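Insect group II chitinase (Ostrinia furnacalis, PDB 5Y2A) hydrolyses chitin as a family 18 glycoside hydrolase and probably takes part in chitin breakdown in the insect. Local coordinates at residues 6-11 with 34-39; 10-15 with 341-346; 164-169 with 191-196. One frame throughout, in Å; residues are numbered along the deposited sequence.

Interaction 1 (6-11 with 34-39); sequences VCYYTN and HIIYAF
Cys7 and Tyr9 each give both backbone N-H and carbonyl to strand 34-39. Cys7 N donates to His34 O at 2.8 Å, while Cys7 O accepts from Ile36 N. Two residues on, Tyr9 N reaches Ile36 O at 2.9 Å and Tyr9 O takes the hydrogen of Ala38 N. The last bond, Asn11 N to Ala38 O, is 2.8 Å long. On the other flank Val6 and Tyr8 make their backbone bonds to strand 339-343 and, from Tyr8, to Leu345 just beyond it. This is the parallel pairing of the first two strands of the TIM barrel. On its inner face Ile36 CB sits over the Tyr8 ring, 4.0 Å from the ring centroid, and Ile36 CG2 presses on Tyr8 CE2. Tyr8 OH is satisfied by Asp121 on strand 119-123. On the other face, toward helix 62-67, Tyr9 and Tyr37 both carry CG anti to the backbone N (chi1 166° and -167°), which lays the rings side by side with planes at 53°, touching at Tyr9 CE2 and Tyr37 CE2 (3.6 Å). Asp57 OD1 accepts from both Tyr37 OH and Asn11 ND2. The buried Phe39 N, which follows a cis peptide bond, has no partner in the model.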
loop_
_atom_site.group_PDB
_atom_site.type_symbol
_atom_site.label_atom_id
_atom_site.label_comp_id
_atom_site.label_asym_id
_atom_site.label_seq_id
_atom_site.Cartn_x
_atom_site.Cartn_y
_atom_site.Cartn_z
ATOM N N VAL A 6 -20.937 -12.956 -12.161
ATOM C CA VAL A 6 -19.766 -12.323 -12.757
ATOM C C VAL A 6 -18.616 -12.467 -11.768
ATOM O O VAL A 6 -18.661 -11.903 -10.669
ATOM C CB VAL A 6 -20.044 -10.850 -13.093
ATOM C CG1 VAL A 6 -18.795 -10.164 -13.646
ATOM C CG2 VAL A 6 -21.204 -10.745 -14.082
ATOM N N CYS A 7 -17.581 -13.217 -12.149
ATOM C CA CYS A 7 -16.479 -13.563 -11.254
ATOM C C CYS A 7 -15.247 -12.747 -11.614
ATOM O O CYS A 7 -14.770 -12.819 -12.750
ATOM C CB CYS A 7 -16.125 -15.046 -11.356
ATOM S SG CYS A 7 -17.416 -16.227 -10.926
ATOM N N TYR A 8 -14.697 -12.023 -10.643
ATOM C CA TYR A 8 -13.417 -11.358 -10.845
ATOM C C TYR A 8 -12.280 -12.315 -10.490
ATOM O O TYR A 8 -12.220 -12.840 -9.372
ATOM C CB TYR A 8 -13.334 -10.065 -10.035
ATOM C CG TYR A 8 -14.014 -8.922 -10.745
ATOM C CD1 TYR A 8 -15.370 -8.701 -10.586
ATOM C CD2 TYR A 8 -13.310 -8.086 -11.612
ATOM C CE1 TYR A 8 -16.011 -7.669 -11.247
ATOM C CE2 TYR A 8 -13.950 -7.047 -12.279
ATOM C CZ TYR A 8 -15.300 -6.848 -12.089
ATOM O OH TYR A 8 -15.964 -5.835 -12.745
ATOM N N TYR A 9 -11.406 -12.550 -11.463
ATOM C CA TYR A 9 -10.146 -13.254 -11.289
ATOM C C TYR A 9 -9.058 -12.188 -11.226
ATOM O O TYR A 9 -9.068 -11.263 -12.038
ATOM C CB TYR A 9 -9.891 -14.201 -12.468
ATOM C CG TYR A 9 -8.466 -14.712 -12.534
ATOM C CD1 TYR A 9 -8.080 -15.808 -11.783
ATOM C CD2 TYR A 9 -7.497 -14.066 -13.298
ATOM C CE1 TYR A 9 -6.786 -16.279 -11.816
ATOM C CE2 TYR A 9 -6.189 -14.524 -13.328
ATOM C CZ TYR A 9 -5.843 -15.632 -12.580
ATOM O OH TYR A 9 -4.556 -16.111 -12.591
ATOM N N THR A 10 -8.178 -12.254 -10.225
ATOM C CA THR A 10 -7.128 -11.245 -10.060
ATOM C C THR A 10 -5.760 -11.855 -10.342
ATOM O O THR A 10 -5.389 -12.859 -9.724
ATOM C CB THR A 10 -7.171 -10.609 -8.669
ATOM O OG1 THR A 10 -6.812 -11.579 -7.678
ATOM C CG2 THR A 10 -8.566 -10.072 -8.373
ATOM N N ASN A 11 -5.032 -11.273 -11.311
ATOM C CA ASN A 11 -3.741 -11.835 -11.702
ATOM C C ASN A 11 -2.701 -11.744 -10.579
ATOM O O ASN A 11 -1.797 -12.582 -10.515
ATOM C CB ASN A 11 -3.266 -11.218 -13.032
ATOM C CG ASN A 11 -2.921 -9.744 -12.949
ATOM O OD1 ASN A 11 -3.263 -9.047 -12.001
ATOM N ND2 ASN A 11 -2.294 -9.243 -14.011
ATOM N N HIS A 34 -19.678 -15.445 -16.249
ATOM C CA HIS A 34 -18.737 -14.517 -16.850
ATOM C C HIS A 34 -17.543 -14.387 -15.919
ATOM O O HIS A 34 -17.708 -14.355 -14.697
ATOM C CB HIS A 34 -19.381 -13.140 -17.087
ATOM C CG HIS A 34 -20.619 -13.185 -17.932
ATOM N ND1 HIS A 34 -21.817 -13.688 -17.471
ATOM C CD2 HIS A 34 -20.840 -12.796 -19.210
ATOM C CE1 HIS A 34 -22.722 -13.611 -18.430
ATOM N NE2 HIS A 34 -22.157 -13.069 -19.495
ATOM N N ILE A 35 -16.342 -14.354 -16.493
ATOM C CA ILE A 35 -15.107 -14.141 -15.745
ATOM C C ILE A 35 -14.481 -12.846 -16.243
ATOM O O ILE A 35 -14.395 -12.624 -17.455
ATOM C CB ILE A 35 -14.127 -15.319 -15.911
ATOM C CG1 ILE A 35 -14.745 -16.600 -15.361
ATOM C CG2 ILE A 35 -12.787 -15.026 -15.219
ATOM C CD1 ILE A 35 -13.913 -17.832 -15.638
ATOM N N ILE A 36 -14.050 -11.996 -15.315
ATOM C CA ILE A 36 -13.346 -10.762 -15.641
ATOM C C ILE A 36 -11.899 -10.933 -15.198
ATOM O O ILE A 36 -11.632 -11.224 -14.024
ATOM C CB ILE A 36 -13.967 -9.539 -14.946
ATOM C CG1 ILE A 36 -15.472 -9.431 -15.224
ATOM C CG2 ILE A 36 -13.254 -8.269 -15.408
ATOM C CD1 ILE A 36 -15.851 -9.449 -16.674
ATOM N N TYR A 37 -10.965 -10.738 -16.133
ATOM C CA TYR A 37 -9.533 -10.827 -15.849
ATOM C C TYR A 37 -9.061 -9.464 -15.357
ATOM O O TYR A 37 -8.888 -8.533 -16.146
ATOM C CB TYR A 37 -8.771 -11.274 -17.095
ATOM C CG TYR A 37 -7.339 -11.703 -16.838
ATOM C CD1 TYR A 37 -6.366 -10.775 -16.480
ATOM C CD2 TYR A 37 -6.957 -13.035 -16.973
ATOM C CE1 TYR A 37 -5.051 -11.165 -16.238
ATOM C CE2 TYR A 37 -5.647 -13.432 -16.740
ATOM C CZ TYR A 37 -4.699 -12.489 -16.375
ATOM O OH TYR A 37 -3.397 -12.865 -16.134
ATOM N N ALA A 38 -8.823 -9.348 -14.049
ATOM C CA ALA A 38 -8.375 -8.107 -13.426
ATOM C C ALA A 38 -6.882 -8.192 -13.126
ATOM O O ALA A 38 -6.430 -9.185 -12.546
ATOM C CB ALA A 38 -9.148 -7.842 -12.129
ATOM N N PHE A 39 -6.107 -7.183 -13.543
ATOM C CA PHE A 39 -6.525 -6.042 -14.364
ATOM C C PHE A 39 -5.495 -5.790 -15.461
ATOM O O PHE A 39 -4.287 -5.977 -15.244
ATOM C CB PHE A 39 -6.619 -4.738 -13.552
ATOM C CG PHE A 39 -7.813 -4.629 -12.653
ATOM C CD1 PHE A 39 -9.091 -4.512 -13.176
ATOM C CD2 PHE A 39 -7.649 -4.581 -11.276
ATOM C CE1 PHE A 39 -10.190 -4.386 -12.341
ATOM C CE2 PHE A 39 -8.740 -4.454 -10.433
ATOM C CZ PHE A 39 -10.013 -4.357 -10.969
#

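Interaction 2 (10-15 with 341-346); sequences TNWAWY and MAWSLD
Thr10 and Ser344 lie opposite one another where two neighbouring barrel strands end, their CA atoms 7.2 Å apart. From there segment 10-15 coils into a short 3-10 turn over residues 11-14, and the other chain has a cis peptide bond before Ser344; farther on, Ala13 CA and Asp346 CA are 6.7 Å apart. No backbone hydrogen bond joins the two segments; the carboxylate of Asp346 links them instead. Thr10 OG1 donates to Asp346 OD1 at 2.9 Å, arriving 61° out of the carboxylate plane. Ser344 OG donates to Asp346 OD1 from the opposite face at 2.7 Å. A water held by Thr10 N also donates to OD1, and a second water donates to both Thr10 OG1 and Asp346 OD2. With Arg16 forming a salt bridge to OD2, the buried group is well supplied with donors, which probably favours its charged form. Ala13 CB packs on Asp346 CG at 3.7 Å. Trp343, its CG anti to the backbone N (chi1 -176°), extends its indole so that CZ3 touches Thr10 CG2 and CH2 meets Trp12 CH2 at 4.0 Å, near the plane of the Trp12 ring. One face of Trp12 lies under Thr10 CB. A tryptophan at the end of the last barrel strand commonly floors the substrate cleft in family 18 chitinases, and Trp343, stacked on Tyr195, fits that place. Strand 339-343 runs between strands 4-10 and 241-254, while Trp14 and Tyr15 carry the 3-10 turn onto helix 54-59 and Trp55 of the second subunit.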
loop_
_atom_site.group_PDB
_atom_site.type_symbol
_atom_site.label_atom_id
_atom_site.label_comp_id
_atom_site.label_asym_id
_atom_site.label_seq_id
_atom_site.Cartn_x
_atom_site.Cartn_y
_atom_site.Cartn_z
ATOM N N THR A 10 -8.178 -12.254 -10.225
ATOM C CA THR A 10 -7.128 -11.245 -10.060
ATOM C C THR A 10 -5.760 -11.855 -10.342
ATOM O O THR A 10 -5.389 -12.859 -9.724
ATOM C CB THR A 10 -7.171 -10.609 -8.669
ATOM O OG1 THR A 10 -6.812 -11.579 -7.678
ATOM C CG2 THR A 10 -8.566 -10.072 -8.373
ATOM N N ASN A 11 -5.032 -11.273 -11.311
ATOM C CA ASN A 11 -3.741 -11.835 -11.702
ATOM C C ASN A 11 -2.701 -11.744 -10.579
ATOM O O ASN A 11 -1.797 -12.582 -10.515
ATOM C CB ASN A 11 -3.266 -11.218 -13.032
ATOM C CG ASN A 11 -2.921 -9.744 -12.949
ATOM O OD1 ASN A 11 -3.263 -9.047 -12.001
ATOM N ND2 ASN A 11 -2.294 -9.243 -14.011
ATOM N N TRP A 12 -2.785 -10.739 -9.708
ATOM C CA TRP A 12 -1.822 -10.611 -8.612
ATOM C C TRP A 12 -2.016 -11.632 -7.484
ATOM O O TRP A 12 -1.167 -11.705 -6.587
ATOM C CB TRP A 12 -1.858 -9.190 -8.050
ATOM C CG TRP A 12 -3.129 -8.797 -7.359
ATOM C CD1 TRP A 12 -3.428 -8.948 -6.033
ATOM C CD2 TRP A 12 -4.277 -8.182 -7.962
ATOM N NE1 TRP A 12 -4.688 -8.455 -5.771
ATOM C CE2 TRP A 12 -5.232 -7.983 -6.938
ATOM C CE3 TRP A 12 -4.590 -7.781 -9.267
ATOM C CZ2 TRP A 12 -6.476 -7.391 -7.177
ATOM C CZ3 TRP A 12 -5.831 -7.203 -9.506
ATOM C CH2 TRP A 12 -6.757 -7.010 -8.465
ATOM N N ALA A 13 -3.078 -12.442 -7.508
ATOM C CA ALA A 13 -3.249 -13.486 -6.497
ATOM C C ALA A 13 -2.220 -14.600 -6.617
ATOM O O ALA A 13 -2.173 -15.475 -5.743
ATOM C CB ALA A 13 -4.659 -14.077 -6.565
ATOM N N TRP A 14 -1.478 -14.650 -7.722
ATOM C CA TRP A 14 -0.382 -15.601 -7.855
ATOM C C TRP A 14 0.768 -15.270 -6.904
ATOM O O TRP A 14 1.482 -16.175 -6.454
ATOM C CB TRP A 14 0.090 -15.607 -9.311
ATOM C CG TRP A 14 1.068 -16.687 -9.649
ATOM C CD1 TRP A 14 0.780 -17.949 -10.086
ATOM C CD2 TRP A 14 2.496 -16.593 -9.607
ATOM N NE1 TRP A 14 1.941 -18.648 -10.304
ATOM C CE2 TRP A 14 3.009 -17.838 -10.019
ATOM C CE3 TRP A 14 3.390 -15.578 -9.253
ATOM C CZ2 TRP A 14 4.378 -18.098 -10.084
ATOM C CZ3 TRP A 14 4.747 -15.835 -9.320
ATOM C CH2 TRP A 14 5.228 -17.084 -9.733
ATOM N N TYR A 15 0.956 -13.987 -6.589
ATOM C CA TYR A 15 2.076 -13.522 -5.764
ATOM C C TYR A 15 1.708 -13.585 -4.281
ATOM O O TYR A 15 1.740 -12.599 -3.553
ATOM C CB TYR A 15 2.473 -12.103 -6.163
ATOM C CG TYR A 15 2.863 -11.939 -7.616
ATOM C CD1 TYR A 15 4.078 -12.409 -8.081
ATOM C CD2 TYR A 15 2.036 -11.274 -8.510
ATOM C CE1 TYR A 15 4.452 -12.258 -9.395
ATOM C CE2 TYR A 15 2.407 -11.111 -9.839
ATOM C CZ TYR A 15 3.621 -11.613 -10.271
ATOM O OH TYR A 15 4.020 -11.470 -11.576
ATOM N N MET A 341 -22.150 -10.232 -8.581
ATOM C CA MET A 341 -20.740 -10.158 -8.933
ATOM C C MET A 341 -19.903 -10.473 -7.703
ATOM O O MET A 341 -20.276 -10.113 -6.581
ATOM C CB MET A 341 -20.394 -8.770 -9.501
ATOM C CG MET A 341 -18.924 -8.540 -9.736
ATOM S SD MET A 341 -18.168 -7.766 -8.295
ATOM C CE MET A 341 -18.538 -6.038 -8.611
ATOM N N ALA A 342 -18.776 -11.157 -7.912
ATOM C CA ALA A 342 -17.933 -11.642 -6.826
ATOM C C ALA A 342 -16.560 -10.981 -6.882
ATOM O O ALA A 342 -15.832 -11.143 -7.867
ATOM C CB ALA A 342 -17.778 -13.162 -6.903
ATOM N N TRP A 343 -16.178 -10.320 -5.789
ATOM C CA TRP A 343 -14.892 -9.637 -5.633
ATOM C C TRP A 343 -14.197 -10.229 -4.401
ATOM O O TRP A 343 -14.428 -9.762 -3.285
ATOM C CB TRP A 343 -15.142 -8.099 -5.499
ATOM C CG TRP A 343 -13.929 -7.196 -5.416
ATOM C CD1 TRP A 343 -13.635 -6.310 -4.417
ATOM C CD2 TRP A 343 -12.882 -7.062 -6.386
ATOM N NE1 TRP A 343 -12.462 -5.647 -4.697
ATOM C CE2 TRP A 343 -11.979 -6.093 -5.899
ATOM C CE3 TRP A 343 -12.614 -7.674 -7.613
ATOM C CZ2 TRP A 343 -10.832 -5.726 -6.596
ATOM C CZ3 TRP A 343 -11.472 -7.309 -8.303
ATOM C CH2 TRP A 343 -10.596 -6.347 -7.793
ATOM N N SER A 344 -13.357 -11.259 -4.582
ATOM C CA SER A 344 -12.997 -11.823 -5.886
ATOM C C SER A 344 -12.767 -13.316 -5.651
ATOM O O SER A 344 -12.733 -13.745 -4.497
ATOM C CB SER A 344 -11.742 -11.154 -6.461
ATOM O OG SER A 344 -10.606 -11.409 -5.639
ATOM N N LEU A 345 -12.611 -14.096 -6.729
ATOM C CA LEU A 345 -12.527 -15.556 -6.622
ATOM C C LEU A 345 -11.521 -16.012 -5.570
ATOM O O LEU A 345 -11.776 -16.962 -4.821
ATOM C CB LEU A 345 -12.135 -16.156 -7.972
ATOM C CG LEU A 345 -13.165 -16.101 -9.089
ATOM C CD1 LEU A 345 -12.613 -16.723 -10.359
ATOM C CD2 LEU A 345 -14.370 -16.859 -8.631
ATOM N N ASP A 346 -10.360 -15.367 -5.527
ATOM C CA ASP A 346 -9.239 -15.813 -4.713
ATOM C C ASP A 346 -9.389 -15.494 -3.232
ATOM O O ASP A 346 -8.555 -15.942 -2.435
ATOM C CB ASP A 346 -7.968 -15.144 -5.221
ATOM C CG ASP A 346 -8.141 -13.650 -5.345
ATOM O OD1 ASP A 346 -8.769 -13.195 -6.325
ATOM O OD2 ASP A 346 -7.688 -12.933 -4.433
HETATM O O HOH W 1 -8.742 -14.785 -8.783
HETATM O O HOH W 2 -6.900 -10.364 -4.885
#

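Interaction 3 (164-169 with 191-196); sequences SAAVSA and SLMTYD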
loop_
_atom_site.group_PDB
_atom_site.type_symbol
_atom_site.label_atom_id
_atom_site.label_comp_id
_atom_site.label_asym_id
_atom_site.label_seq_id
_atom_site.Cartn_x
_atom_site.Cartn_y
_atom_site.Cartn_z
ATOM N N SER A 164 -18.919 -4.177 -20.459
ATOM C CA SER A 164 -19.477 -3.999 -19.129
ATOM C C SER A 164 -18.665 -2.947 -18.388
ATOM O O SER A 164 -17.602 -2.516 -18.842
ATOM C CB SER A 164 -19.487 -5.318 -18.350
ATOM O OG SER A 164 -18.177 -5.846 -18.234
ATOM N N ALA A 165 -19.173 -2.531 -17.232
ATOM C CA ALA A 165 -18.436 -1.590 -16.407
ATOM C C ALA A 165 -18.695 -1.882 -14.942
ATOM O O ALA A 165 -19.812 -2.245 -14.556
ATOM C CB ALA A 165 -18.816 -0.136 -16.724
ATOM N N ALA A 166 -17.653 -1.712 -14.133
ATOM C CA ALA A 166 -17.788 -1.683 -12.684
ATOM C C ALA A 166 -17.915 -0.228 -12.244
ATOM O O ALA A 166 -17.122 0.620 -12.660
ATOM C CB ALA A 166 -16.583 -2.347 -12.023
ATOM N N VAL A 167 -18.902 0.057 -11.392
ATOM C CA VAL A 167 -19.295 1.429 -11.098
ATOM C C VAL A 167 -19.440 1.649 -9.597
ATOM O O VAL A 167 -19.637 0.716 -8.817
ATOM C CB VAL A 167 -20.613 1.802 -11.799
ATOM C CG1 VAL A 167 -20.471 1.660 -13.308
ATOM C CG2 VAL A 167 -21.722 0.915 -11.274
ATOM N N SER A 168 -19.389 2.924 -9.215
ATOM C CA SER A 168 -19.392 3.315 -7.814
ATOM C C SER A 168 -20.730 3.028 -7.144
ATOM O O SER A 168 -21.794 3.092 -7.768
ATOM C CB SER A 168 -19.078 4.810 -7.689
ATOM O OG SER A 168 -19.147 5.229 -6.338
ATOM N N ALA A 169 -20.665 2.738 -5.845
ATOM C CA ALA A 169 -21.840 2.629 -4.993
ATOM C C ALA A 169 -22.041 3.867 -4.126
ATOM O O ALA A 169 -22.860 3.838 -3.200
ATOM C CB ALA A 169 -21.737 1.390 -4.102
ATOM N N SER A 191 -21.829 -3.643 -13.189
ATOM C CA SER A 191 -21.440 -4.274 -11.933
ATOM C C SER A 191 -21.336 -3.190 -10.866
ATOM O O SER A 191 -20.387 -2.401 -10.861
ATOM C CB SER A 191 -20.126 -5.038 -12.079
ATOM O OG SER A 191 -20.326 -6.281 -12.749
ATOM N N LEU A 192 -22.308 -3.159 -9.960
ATOM C CA LEU A 192 -22.271 -2.212 -8.853
ATOM C C LEU A 192 -21.214 -2.654 -7.851
ATOM O O LEU A 192 -21.273 -3.775 -7.337
ATOM C CB LEU A 192 -23.638 -2.134 -8.182
ATOM C CG LEU A 192 -24.834 -1.850 -9.098
ATOM C CD1 LEU A 192 -26.119 -1.970 -8.289
ATOM C CD2 LEU A 192 -24.714 -0.468 -9.732
ATOM N N MET A 193 -20.244 -1.785 -7.565
ATOM C CA MET A 193 -19.226 -2.116 -6.564
ATOM C C MET A 193 -19.786 -1.816 -5.173
ATOM O O MET A 193 -19.362 -0.902 -4.462
ATOM C CB MET A 193 -17.929 -1.377 -6.848
ATOM C CG MET A 193 -17.241 -1.903 -8.095
ATOM S SD MET A 193 -15.642 -1.114 -8.392
ATOM C CE MET A 193 -16.216 0.451 -9.008
ATOM N N THR A 194 -20.759 -2.643 -4.789
ATOM C CA THR A 194 -21.509 -2.468 -3.546
ATOM C C THR A 194 -20.723 -3.008 -2.346
ATOM O O THR A 194 -21.129 -3.938 -1.654
ATOM C CB THR A 194 -22.876 -3.126 -3.687
ATOM O OG1 THR A 194 -22.760 -4.319 -4.479
ATOM C CG2 THR A 194 -23.833 -2.175 -4.392
ATOM N N TYR A 195 -19.565 -2.390 -2.114
ATOM C CA TYR A 195 -18.709 -2.735 -0.987
ATOM C C TYR A 195 -17.736 -1.590 -0.752
ATOM O O TYR A 195 -17.693 -0.620 -1.512
ATOM C CB TYR A 195 -17.970 -4.055 -1.218
ATOM C CG TYR A 195 -17.477 -4.267 -2.629
ATOM C CD1 TYR A 195 -16.400 -3.536 -3.131
ATOM C CD2 TYR A 195 -18.082 -5.202 -3.459
ATOM C CE1 TYR A 195 -15.940 -3.736 -4.424
ATOM C CE2 TYR A 195 -17.631 -5.403 -4.756
ATOM C CZ TYR A 195 -16.563 -4.672 -5.229
ATOM O OH TYR A 195 -16.112 -4.876 -6.511
ATOM N N ASP A 196 -16.936 -1.726 0.305
ATOM C CA ASP A 196 -16.067 -0.654 0.782
ATOM C C ASP A 196 -16.881 0.588 1.141
ATOM O O ASP A 196 -16.426 1.718 0.967
ATOM C CB ASP A 196 -14.971 -0.321 -0.240
ATOM C CG ASP A 196 -14.094 -1.515 -0.559
ATOM O OD1 ASP A 196 -14.002 -2.431 0.285
ATOM O OD2 ASP A 196 -13.520 -1.554 -1.664
#
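Adjacent parallel strands of the TIM barrel meet here, Ala166 pairing with Ser191 and Val167 with Leu192, as the chains run toward the C-terminal end of the barrel. Three backbone bonds join them: Ser191 N to Ala165 O (2.8 Å), Val167 N to Ser191 O, and Met193 N to Val167 O at 2.9 Å. Met193 and Thr194 are each the centre of an inverse gamma turn. Val167 CG2 meets Leu192 CD2 at 3.6 Å on the face covered by Trp231 of helix 224-233. Met193 fills the other side. A bend at its last torsion (chi3 -76°) folds Met193 CE back to 3.4 Å from Val167 O, while Met193 SD rests 3.9 Å from Ala166 CB. An alanine in place of Met193 would remove the thioether and is likely to open a gap over Ala166 and the Val167 peptide. Farther along, Ala169 CB presses on Met193 O at 3.3 Å. Met193 also touches Glu125, the final residue of the DxDxE signature of the family. The Met-Thr-Tyr-Asp run of residues 193-196, close to that signature, is typical of the catalytic barrel of family 18 chitinases.

Overall arrangement
From the N terminus, strand 4-10 enters first and interaction 1 closes a connection of 22 residues without alpha helix or strand, setting strand 34-42 beside it. Interaction 3 follows later in the chain, closing a mostly helical excursion between strands 162-167 and 189-192 across the barrel. Interaction 2 encloses interaction 3 and overlaps interaction 1, sharing Thr10 and Asn11 with it; starting from the end of strand 4-10, it brings back strand 339-343, so that the barrel closes between its first and last strands. Inside, the contacts converge: Tyr8 OH of interaction 1 lies 3.6 Å from Ala166 CB of interaction 3, and Met341 and Trp343 of interaction 2 pack on Tyr195.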